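Local coordinates for SusD-like protein BACOVA_02651 (Bacteroides ovatus, PDB 5E75), which binds polysaccharide at the cell surface and probably captures xyloglucan there before its transport into the periplasm for degradation, at residues 110-115 and 167-172; 116-121 and 156-161; 305-310 and 451-456. All coordinates share one frame; numbering follows the deposited sequence.

Contact 1: 110-115 and 167-172; sequences IAEARL and DNLSEQ
Leu169 lays its isobutyl side chain against Ala111 and Leu115 of helix 103-125, in the alpha-helical part of the SusD fold, whose TPR-like helices pack side by side. It is the first residue to leave helical geometry after helix 151-168, and it turns the chain across the flank of helix 103-125. Beyond CB, Leu169 CG stands anti to the carbonyl carbon (chi1 -67°), over the methyl of Ala111, 3.7 Å from Leu169 CG to Ala111 CB. There the side chain forks. The CD2 branch touches Ala111 CB, 3.6 Å from Leu169 CD2, and also reaches the aliphatic stem of Glu112, with Leu169 CD2 3.9 Å from Glu112 CG. On the other branch, Leu169 CD1 goes one helical turn further along and meets Leu115 CD2 at 4.1 Å, the two leucines crossing at about a right angle. Ala178, in a loop, touches both leucines.

Glu112 thus gives its CG to the apolar patch while its carboxylate leaves for other partners: OE2 makes a salt bridge with Arg177 and a hydrogen bond with the hydroxyl of Tyr28, so the buried charge is answered outside the leucine cluster. Before the turn, Asn168 marks the closest backbone approach, its CA 5.9 Å from that of Ala111, a spacing allowed by the small alanine side chain. The amide of Asn168 turns back to its own helix, ND2 donating to the carbonyl O of Tyr164. Of its side chain, CB is the atom that touches 110-115, with Asn168 CB 3.9 Å from Ala111 CB.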
loop_
_atom_site.group_PDB
_atom_site.type_symbol
_atom_site.label_atom_id
_atom_site.label_comp_id
_atom_site.label_asym_id
_atom_site.label_seq_id
_atom_site.Cartn_x
_atom_site.Cartn_y
_atom_site.Cartn_z
ATOM N N ILE A 110 6.611 8.236 21.823
ATOM C CA ILE A 110 7.483 7.099 21.560
ATOM C C ILE A 110 6.715 6.030 20.795
ATOM O O ILE A 110 7.248 5.430 19.856
ATOM C CB ILE A 110 8.077 6.519 22.860
ATOM C CG1 ILE A 110 9.012 7.555 23.496
ATOM C CG2 ILE A 110 8.850 5.232 22.580
ATOM C CD1 ILE A 110 9.364 7.248 24.966
ATOM N N ALA A 111 5.467 5.797 21.180
ATOM C CA ALA A 111 4.655 4.778 20.511
ATOM C C ALA A 111 4.381 5.125 19.048
ATOM O O ALA A 111 4.425 4.245 18.190
ATOM C CB ALA A 111 3.340 4.561 21.260
ATOM N N GLU A 112 4.097 6.396 18.752
ATOM C CA GLU A 112 3.876 6.784 17.365
ATOM C C GLU A 112 5.158 6.620 16.563
ATOM O O GLU A 112 5.120 6.136 15.425
ATOM C CB GLU A 112 3.386 8.223 17.297
ATOM C CG GLU A 112 1.989 8.418 17.847
ATOM C CD GLU A 112 1.595 9.878 17.843
ATOM O OE1 GLU A 112 2.185 10.668 18.611
ATOM O OE2 GLU A 112 0.743 10.264 17.031
ATOM N N ALA A 113 6.292 7.016 17.138
ATOM C CA ALA A 113 7.586 6.861 16.486
ATOM C C ALA A 113 7.846 5.379 16.205
ATOM O O ALA A 113 8.210 5.017 15.088
ATOM C CB ALA A 113 8.683 7.442 17.349
ATOM N N ARG A 114 7.652 4.519 17.202
ATOM C CA ARG A 114 7.948 3.106 17.018
ATOM C C ARG A 114 6.960 2.443 16.046
ATOM O O ARG A 114 7.341 1.556 15.280
ATOM C CB ARG A 114 7.988 2.381 18.363
ATOM C CG ARG A 114 9.129 2.882 19.234
ATOM C CD ARG A 114 9.347 2.047 20.490
ATOM N NE ARG A 114 9.888 0.729 20.179
ATOM C CZ ARG A 114 10.293 -0.147 21.091
ATOM N NH1 ARG A 114 10.232 0.152 22.382
ATOM N NH2 ARG A 114 10.771 -1.321 20.706
ATOM N N LEU A 115 5.710 2.891 16.032
ATOM C CA LEU A 115 4.749 2.392 15.042
ATOM C C LEU A 115 5.211 2.714 13.634
ATOM O O LEU A 115 5.161 1.859 12.742
ATOM C CB LEU A 115 3.363 2.993 15.299
ATOM C CG LEU A 115 2.255 2.702 14.270
ATOM C CD1 LEU A 115 2.037 1.212 14.126
ATOM C CD2 LEU A 115 0.921 3.388 14.606
ATOM N N ASP A 167 0.796 -1.315 23.506
ATOM C CA ASP A 167 0.688 -1.047 24.940
ATOM C C ASP A 167 0.594 0.427 25.307
ATOM O O ASP A 167 0.122 0.754 26.401
ATOM C CB ASP A 167 1.870 -1.673 25.675
ATOM C CG ASP A 167 1.831 -3.186 25.659
ATOM O OD1 ASP A 167 0.733 -3.765 25.489
ATOM O OD2 ASP A 167 2.910 -3.791 25.822
ATOM N N ASN A 168 1.031 1.322 24.428
ATOM C CA ASN A 168 1.143 2.731 24.805
ATOM C C ASN A 168 0.369 3.741 23.958
ATOM O O ASN A 168 0.416 4.943 24.222
ATOM C CB ASN A 168 2.615 3.126 24.850
ATOM C CG ASN A 168 3.347 2.467 25.993
ATOM O OD1 ASN A 168 3.291 2.942 27.131
ATOM N ND2 ASN A 168 4.030 1.380 25.714
ATOM N N LEU A 169 -0.332 3.277 22.939
ATOM C CA LEU A 169 -1.295 4.130 22.259
ATOM C C LEU A 169 -2.655 3.906 22.908
ATOM O O LEU A 169 -2.905 2.862 23.500
ATOM C CB LEU A 169 -1.373 3.790 20.765
ATOM C CG LEU A 169 -0.124 4.092 19.939
ATOM C CD1 LEU A 169 -0.282 3.507 18.554
ATOM C CD2 LEU A 169 0.155 5.598 19.863
ATOM N N SER A 170 -3.537 4.883 22.791
ATOM C CA SER A 170 -4.883 4.752 23.335
ATOM C C SER A 170 -5.828 4.201 22.284
ATOM O O SER A 170 -5.512 4.221 21.093
ATOM C CB SER A 170 -5.377 6.103 23.832
ATOM O OG SER A 170 -5.055 7.124 22.908
ATOM N N GLU A 171 -6.985 3.715 22.726
ATOM C CA GLU A 171 -8.019 3.213 21.824
ATOM C C GLU A 171 -8.637 4.315 20.979
ATOM O O GLU A 171 -9.151 4.058 19.888
ATOM C CB GLU A 171 -9.135 2.500 22.601
ATOM C CG GLU A 171 -8.670 1.231 23.302
ATOM C CD GLU A 171 -9.793 0.449 23.977
ATOM O OE1 GLU A 171 -10.933 0.954 24.068
ATOM O OE2 GLU A 171 -9.525 -0.685 24.414
ATOM N N GLN A 172 -8.615 5.537 21.503
ATOM C CA GLN A 172 -9.092 6.701 20.759
ATOM C C GLN A 172 -7.950 7.698 20.616
ATOM O O GLN A 172 -7.033 7.705 21.422
ATOM C CB GLN A 172 -10.295 7.344 21.462
ATOM C CG GLN A 172 -11.529 6.450 21.451
ATOM C CD GLN A 172 -12.820 7.197 21.728
ATOM O OE1 GLN A 172 -12.869 8.098 22.566
ATOM N NE2 GLN A 172 -13.879 6.819 21.020
#

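Contact 2: 116-121 and 156-161; sequences MRACAY and QFIIND. With EDO (1,2-ethanediol), chain C.
Arg117 leaves its helix with CG anti to the backbone N (chi1 -173°) and bends at chi3 (69°), a course that lays its guanidinium beside the carboxylate of Asp161; Phe157, whose CG is also anti to its N, swings its ring to the same spot. The two segments belong to a nearly antiparallel helix pair of the TPR-like SusD fold, their axes 8.5 Å apart at 155°.

The salt bridge is side-on and bidentate. Arg117 NE donates to Asp161 OD2 at 2.8 Å, and Arg117 NH2 to Asp161 OD1 at 2.7 Å, both bonds almost straight and both meeting the carboxylate on its syn side. The two-point grip, with the groups nearly coplanar, restrains their rotation. Asn87 takes NH1 of the same arginine, and Arg114 adds a second positive partner at Asp161 OD1, which would probably favour the ionised carboxylate in this buried setting.

The CZ corner of Phe157 lies over one face of the guanidinium, toward its rim, with Phe157 CZ 3.7 Å from Arg117 NE and the two planes steeply inclined. The same ring meets Tyr121 obliquely, CE1 of Phe157 lying 3.7 Å from Tyr121 CE2, while the tyrosine hydroxyl bonds to the carbonyl O of Ile132. The small side chain of Ala118 fits where the backbones are nearest, at Ile158, and its methyl packs on Asp161 CB and on the CG2 branch of Ile158. The other branch of Ile158 runs along Tyr121, with Ile158 CG1 3.7 Å from Tyr121 CB. Elsewhere on helix 103-125, a 1,2-ethanediol, probably from the crystallisation liquor, donates from O2 to Cys119 O at 3.0 Å.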
loop_
_atom_site.group_PDB
_atom_site.type_symbol
_atom_site.label_atom_id
_atom_site.label_comp_id
_atom_site.label_asym_id
_atom_site.label_seq_id
_atom_site.Cartn_x
_atom_site.Cartn_y
_atom_site.Cartn_z
ATOM N N MET A 116 5.649 3.946 13.409
ATOM C CA MET A 116 6.085 4.332 12.074
ATOM C C MET A 116 7.364 3.614 11.691
ATOM O O MET A 116 7.506 3.173 10.546
ATOM C CB MET A 116 6.251 5.843 11.945
ATOM C CG MET A 116 4.961 6.604 12.075
ATOM S SD MET A 116 3.788 6.156 10.802
ATOM C CE MET A 116 2.476 7.325 11.122
ATOM N N ARG A 117 8.289 3.463 12.628
ATOM C CA ARG A 117 9.517 2.730 12.366
ATOM C C ARG A 117 9.206 1.281 11.979
ATOM O O ARG A 117 9.807 0.731 11.045
ATOM C CB ARG A 117 10.418 2.789 13.605
ATOM C CG ARG A 117 11.805 2.191 13.404
ATOM C CD ARG A 117 12.738 2.500 14.551
ATOM N NE ARG A 117 12.378 1.830 15.777
ATOM C CZ ARG A 117 12.981 2.057 16.942
ATOM N NH1 ARG A 117 13.975 2.939 17.040
ATOM N NH2 ARG A 117 12.598 1.384 18.006
ATOM N N ALA A 118 8.248 0.679 12.667
ATOM C CA ALA A 118 7.816 -0.673 12.355
ATOM C C ALA A 118 7.235 -0.750 10.957
ATOM O O ALA A 118 7.552 -1.660 10.196
ATOM C CB ALA A 118 6.795 -1.171 13.380
ATOM N N CYS A 119 6.373 0.194 10.606
ATOM C CA CYS A 119 5.820 0.194 9.270
ATOM C C CYS A 119 6.879 0.330 8.191
ATOM O O CYS A 119 6.816 -0.357 7.169
ATOM C CB CYS A 119 4.777 1.297 9.111
ATOM S SG CYS A 119 3.228 1.030 10.043
ATOM N N ALA A 120 7.828 1.228 8.377
ATOM C CA ALA A 120 8.900 1.406 7.419
ATOM C C ALA A 120 9.701 0.119 7.238
ATOM O O ALA A 120 9.953 -0.293 6.112
ATOM C CB ALA A 120 9.797 2.565 7.841
ATOM N N TYR A 121 10.091 -0.514 8.339
ATOM C CA TYR A 121 10.849 -1.755 8.244
ATOM C C TYR A 121 10.013 -2.874 7.631
ATOM O O TYR A 121 10.544 -3.697 6.902
ATOM C CB TYR A 121 11.464 -2.172 9.592
ATOM C CG TYR A 121 12.778 -1.501 9.879
ATOM C CD1 TYR A 121 13.862 -1.682 9.043
ATOM C CD2 TYR A 121 12.943 -0.657 10.972
ATOM C CE1 TYR A 121 15.071 -1.064 9.275
ATOM C CE2 TYR A 121 14.158 -0.039 11.216
ATOM C CZ TYR A 121 15.221 -0.240 10.372
ATOM O OH TYR A 121 16.434 0.392 10.615
ATOM N N GLN A 156 11.616 -9.544 14.141
ATOM C CA GLN A 156 11.563 -9.370 15.586
ATOM C C GLN A 156 11.599 -7.890 15.975
ATOM O O GLN A 156 10.910 -7.476 16.903
ATOM C CB GLN A 156 12.702 -10.146 16.250
ATOM C CG GLN A 156 12.650 -10.117 17.767
ATOM C CD GLN A 156 11.480 -10.895 18.302
ATOM O OE1 GLN A 156 11.307 -12.073 17.981
ATOM N NE2 GLN A 156 10.642 -10.249 19.094
ATOM N N PHE A 157 12.375 -7.087 15.249
ATOM C CA PHE A 157 12.493 -5.656 15.524
ATOM C C PHE A 157 11.133 -4.983 15.310
ATOM O O PHE A 157 10.682 -4.168 16.114
ATOM C CB PHE A 157 13.582 -5.093 14.599
ATOM C CG PHE A 157 13.973 -3.676 14.882
ATOM C CD1 PHE A 157 13.243 -2.618 14.367
ATOM C CD2 PHE A 157 15.099 -3.402 15.636
ATOM C CE1 PHE A 157 13.612 -1.308 14.618
ATOM C CE2 PHE A 157 15.479 -2.103 15.891
ATOM C CZ PHE A 157 14.738 -1.046 15.382
ATOM N N ILE A 158 10.480 -5.329 14.205
ATOM C CA ILE A 158 9.145 -4.830 13.901
ATOM C C ILE A 158 8.141 -5.216 14.994
ATOM O O ILE A 158 7.387 -4.384 15.491
ATOM C CB ILE A 158 8.674 -5.389 12.541
ATOM C CG1 ILE A 158 9.462 -4.779 11.377
ATOM C CG2 ILE A 158 7.194 -5.151 12.314
ATOM C CD1 ILE A 158 9.393 -5.595 10.093
ATOM N N ILE A 159 8.165 -6.485 15.393
ATOM C CA ILE A 159 7.278 -6.969 16.450
ATOM C C ILE A 159 7.499 -6.213 17.774
ATOM O O ILE A 159 6.539 -5.805 18.451
ATOM C CB ILE A 159 7.421 -8.504 16.636
ATOM C CG1 ILE A 159 6.812 -9.245 15.441
ATOM C CG2 ILE A 159 6.757 -8.972 17.939
ATOM C CD1 ILE A 159 7.260 -10.699 15.332
ATOM N N ASN A 160 8.755 -5.994 18.131
ATOM C CA ASN A 160 9.044 -5.293 19.375
ATOM C C ASN A 160 8.491 -3.868 19.348
ATOM O O ASN A 160 7.908 -3.389 20.330
ATOM C CB ASN A 160 10.553 -5.241 19.638
ATOM C CG ASN A 160 11.144 -6.590 20.010
ATOM O OD1 ASN A 160 10.426 -7.575 20.232
ATOM N ND2 ASN A 160 12.474 -6.644 20.049
ATOM N N ASP A 161 8.665 -3.191 18.223
ATOM C CA ASP A 161 8.157 -1.835 18.062
ATOM C C ASP A 161 6.626 -1.822 18.142
ATOM O O ASP A 161 6.030 -0.974 18.826
ATOM C CB ASP A 161 8.574 -1.233 16.717
ATOM C CG ASP A 161 9.950 -0.598 16.729
ATOM O OD1 ASP A 161 10.561 -0.453 17.820
ATOM O OD2 ASP A 161 10.425 -0.218 15.647
HETATM C C1 EDO C . 1.921 -2.422 6.821
HETATM O O1 EDO C . 1.553 -3.074 5.608
HETATM C C2 EDO C . 2.861 -1.256 6.544
HETATM O O2 EDO C . 4.220 -1.693 6.473
#

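Contact 3: 305-310 and 451-456; sequences FTKGSY and AIIKDE
Lys454 reaches from strand 451-454, an outer strand of a three-stranded antiparallel sheet, into the type II beta turn formed by Thr306 to Ser309. Hydrogen bonds from one ammonium form the polar part of this contact. The side chain of Lys454 is extended beyond CG and delivers its ammonium to the turn, where Lys454 NZ donates to Lys307 O at 2.8 Å, approaching from above the carbonyl plane, and to Thr306 OG1 at 2.9 Å. Thr306 OG1 sits between its backbone N and carbonyl carbon (chi1 58°), which aims it at the ammonium. Ser309 OG also lies 2.9 Å from Lys454 NZ, and it is hydrogen-bonded to Asn301. A methionine in place of Lys454 would probably leave Thr306 OG1 and the Lys307 carbonyl without their shared donor and weaken the hold of the strand on the turn.

Within the turn, Ser309 N closes the loop on Thr306 O, and Gly308 takes up the positive phi (86°) characteristic of the third position of a type II turn.

The non-polar part pairs Lys307 with Ile453. Their side chains run side by side in the same direction, and CD of Lys307 rests on CG2 of Ile453 at 3.9 Å; beyond it, Lys307 NZ makes a weak hydrogen bond to Tyr465 OH on the next strand.

Solvent supplies the remaining link. One ordered water bridges the two backbones, accepting from Lys307 N at 2.8 Å and donating to Ile452 O at 2.7 Å.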
loop_
_atom_site.group_PDB
_atom_site.type_symbol
_atom_site.label_atom_id
_atom_site.label_comp_id
_atom_site.label_asym_id
_atom_site.label_seq_id
_atom_site.Cartn_x
_atom_site.Cartn_y
_atom_site.Cartn_z
ATOM N N PHE A 305 -11.057 4.187 -14.389
ATOM C CA PHE A 305 -12.052 4.604 -15.383
ATOM C C PHE A 305 -12.126 3.517 -16.455
ATOM O O PHE A 305 -11.094 3.034 -16.892
ATOM C CB PHE A 305 -11.632 5.908 -16.049
ATOM C CG PHE A 305 -11.588 7.102 -15.121
ATOM C CD1 PHE A 305 -12.762 7.728 -14.714
ATOM C CD2 PHE A 305 -10.372 7.642 -14.691
ATOM C CE1 PHE A 305 -12.729 8.837 -13.893
ATOM C CE2 PHE A 305 -10.353 8.755 -13.867
ATOM C CZ PHE A 305 -11.528 9.351 -13.480
ATOM N N THR A 306 -13.324 3.126 -16.886
ATOM C CA THR A 306 -13.479 2.323 -18.094
ATOM C C THR A 306 -14.647 2.895 -18.881
ATOM O O THR A 306 -15.468 3.619 -18.332
ATOM C CB THR A 306 -13.704 0.820 -17.813
ATOM O OG1 THR A 306 -14.862 0.639 -16.990
ATOM C CG2 THR A 306 -12.467 0.186 -17.137
ATOM N N LYS A 307 -14.694 2.583 -20.171
ATOM C CA LYS A 307 -15.600 3.260 -21.099
ATOM C C LYS A 307 -17.050 3.279 -20.625
ATOM O O LYS A 307 -17.632 2.235 -20.333
ATOM C CB LYS A 307 -15.519 2.592 -22.462
ATOM C CG LYS A 307 -16.240 3.377 -23.557
ATOM C CD LYS A 307 -15.966 2.770 -24.916
ATOM C CE LYS A 307 -16.388 3.718 -26.023
ATOM N NZ LYS A 307 -16.128 3.126 -27.359
ATOM N N GLY A 308 -17.628 4.472 -20.583
ATOM C CA GLY A 308 -19.023 4.627 -20.214
ATOM C C GLY A 308 -19.296 4.732 -18.723
ATOM O O GLY A 308 -20.427 4.993 -18.321
ATOM N N SER A 309 -18.276 4.552 -17.882
ATOM C CA SER A 309 -18.495 4.681 -16.449
ATOM C C SER A 309 -18.756 6.131 -16.073
ATOM O O SER A 309 -18.067 7.039 -16.553
ATOM C CB SER A 309 -17.298 4.160 -15.649
ATOM O OG SER A 309 -17.217 2.740 -15.773
ATOM N N TYR A 310 -19.757 6.317 -15.216
ATOM C CA TYR A 310 -20.223 7.633 -14.772
ATOM C C TYR A 310 -19.902 7.899 -13.306
ATOM O O TYR A 310 -20.029 7.024 -12.458
ATOM C CB TYR A 310 -21.738 7.792 -15.037
ATOM C CG TYR A 310 -22.322 9.078 -14.495
ATOM C CD1 TYR A 310 -22.138 10.294 -15.146
ATOM C CD2 TYR A 310 -23.036 9.080 -13.315
ATOM C CE1 TYR A 310 -22.665 11.461 -14.636
ATOM C CE2 TYR A 310 -23.560 10.237 -12.800
ATOM C CZ TYR A 310 -23.368 11.424 -13.459
ATOM O OH TYR A 310 -23.892 12.587 -12.913
ATOM N N ALA A 451 -7.960 -1.026 -26.997
ATOM C CA ALA A 451 -9.360 -0.780 -26.720
ATOM C C ALA A 451 -9.954 -1.766 -25.742
ATOM O O ALA A 451 -9.878 -2.983 -25.918
ATOM C CB ALA A 451 -10.175 -0.792 -28.028
ATOM N N ILE A 452 -10.562 -1.202 -24.711
ATOM C CA ILE A 452 -11.333 -1.947 -23.742
ATOM C C ILE A 452 -12.729 -1.348 -23.769
ATOM O O ILE A 452 -12.900 -0.155 -23.528
ATOM C CB ILE A 452 -10.720 -1.821 -22.340
ATOM C CG1 ILE A 452 -9.293 -2.385 -22.352
ATOM C CG2 ILE A 452 -11.583 -2.538 -21.327
ATOM C CD1 ILE A 452 -8.556 -2.164 -21.052
ATOM N N ILE A 453 -13.719 -2.160 -24.105
ATOM C CA ILE A 453 -15.097 -1.682 -24.219
ATOM C C ILE A 453 -16.039 -2.611 -23.469
ATOM O O ILE A 453 -15.626 -3.676 -23.011
ATOM C CB ILE A 453 -15.524 -1.555 -25.701
ATOM C CG1 ILE A 453 -15.487 -2.912 -26.397
ATOM C CG2 ILE A 453 -14.597 -0.577 -26.413
ATOM C CD1 ILE A 453 -16.070 -2.891 -27.812
ATOM N N LYS A 454 -17.299 -2.204 -23.335
ATOM C CA LYS A 454 -18.304 -3.014 -22.645
ATOM C C LYS A 454 -19.432 -3.467 -23.547
ATOM O O LYS A 454 -19.790 -2.769 -24.494
ATOM C CB LYS A 454 -18.917 -2.238 -21.490
ATOM C CG LYS A 454 -17.950 -1.967 -20.392
ATOM C CD LYS A 454 -18.449 -0.864 -19.507
ATOM C CE LYS A 454 -17.315 -0.408 -18.601
ATOM N NZ LYS A 454 -17.658 0.820 -17.872
ATOM N N ASP A 455 -19.983 -4.639 -23.242
ATOM C CA ASP A 455 -21.205 -5.101 -23.896
ATOM C C ASP A 455 -22.440 -4.696 -23.092
ATOM O O ASP A 455 -22.329 -4.066 -22.038
ATOM C CB ASP A 455 -21.177 -6.617 -24.151
ATOM C CG ASP A 455 -21.108 -7.447 -22.873
ATOM O OD1 ASP A 455 -21.627 -7.019 -21.821
ATOM O OD2 ASP A 455 -20.537 -8.553 -22.931
ATOM N N GLU A 456 -23.614 -5.072 -23.598
ATOM C CA GLU A 456 -24.888 -4.721 -22.975
ATOM C C GLU A 456 -24.951 -5.121 -21.508
ATOM O O GLU A 456 -25.559 -4.427 -20.693
ATOM C CB GLU A 456 -26.047 -5.382 -23.726
ATOM C CG GLU A 456 -26.155 -4.997 -25.191
ATOM C CD GLU A 456 -27.347 -5.650 -25.874
ATOM O OE1 GLU A 456 -28.023 -6.479 -25.227
ATOM O OE2 GLU A 456 -27.609 -5.331 -27.055
HETATM O O HOH W 1 -12.496 1.305 -21.240
#

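Contacts 1 and 2 join the same two elements, helix 103-125 and helix 151-168, with contact 2 nested inside the chain loop that contact 1 closes. Both are buried, yet they differ in chemistry: contact 1 is aliphatic, at the point where the second helix ends, whereas contact 2 sets a buried ion pair among aromatic rings midway along it. They meet directly, since Arg114 of 110-115 makes a salt bridge with Asp161 of 156-161. Contact 3 lies across the chain's centre, about 45 Å from contact 1 between centres. Partly buried, it joins a turn to a strand mainly through the ammonium of one lysine, with a bridging water and some side-chain packing.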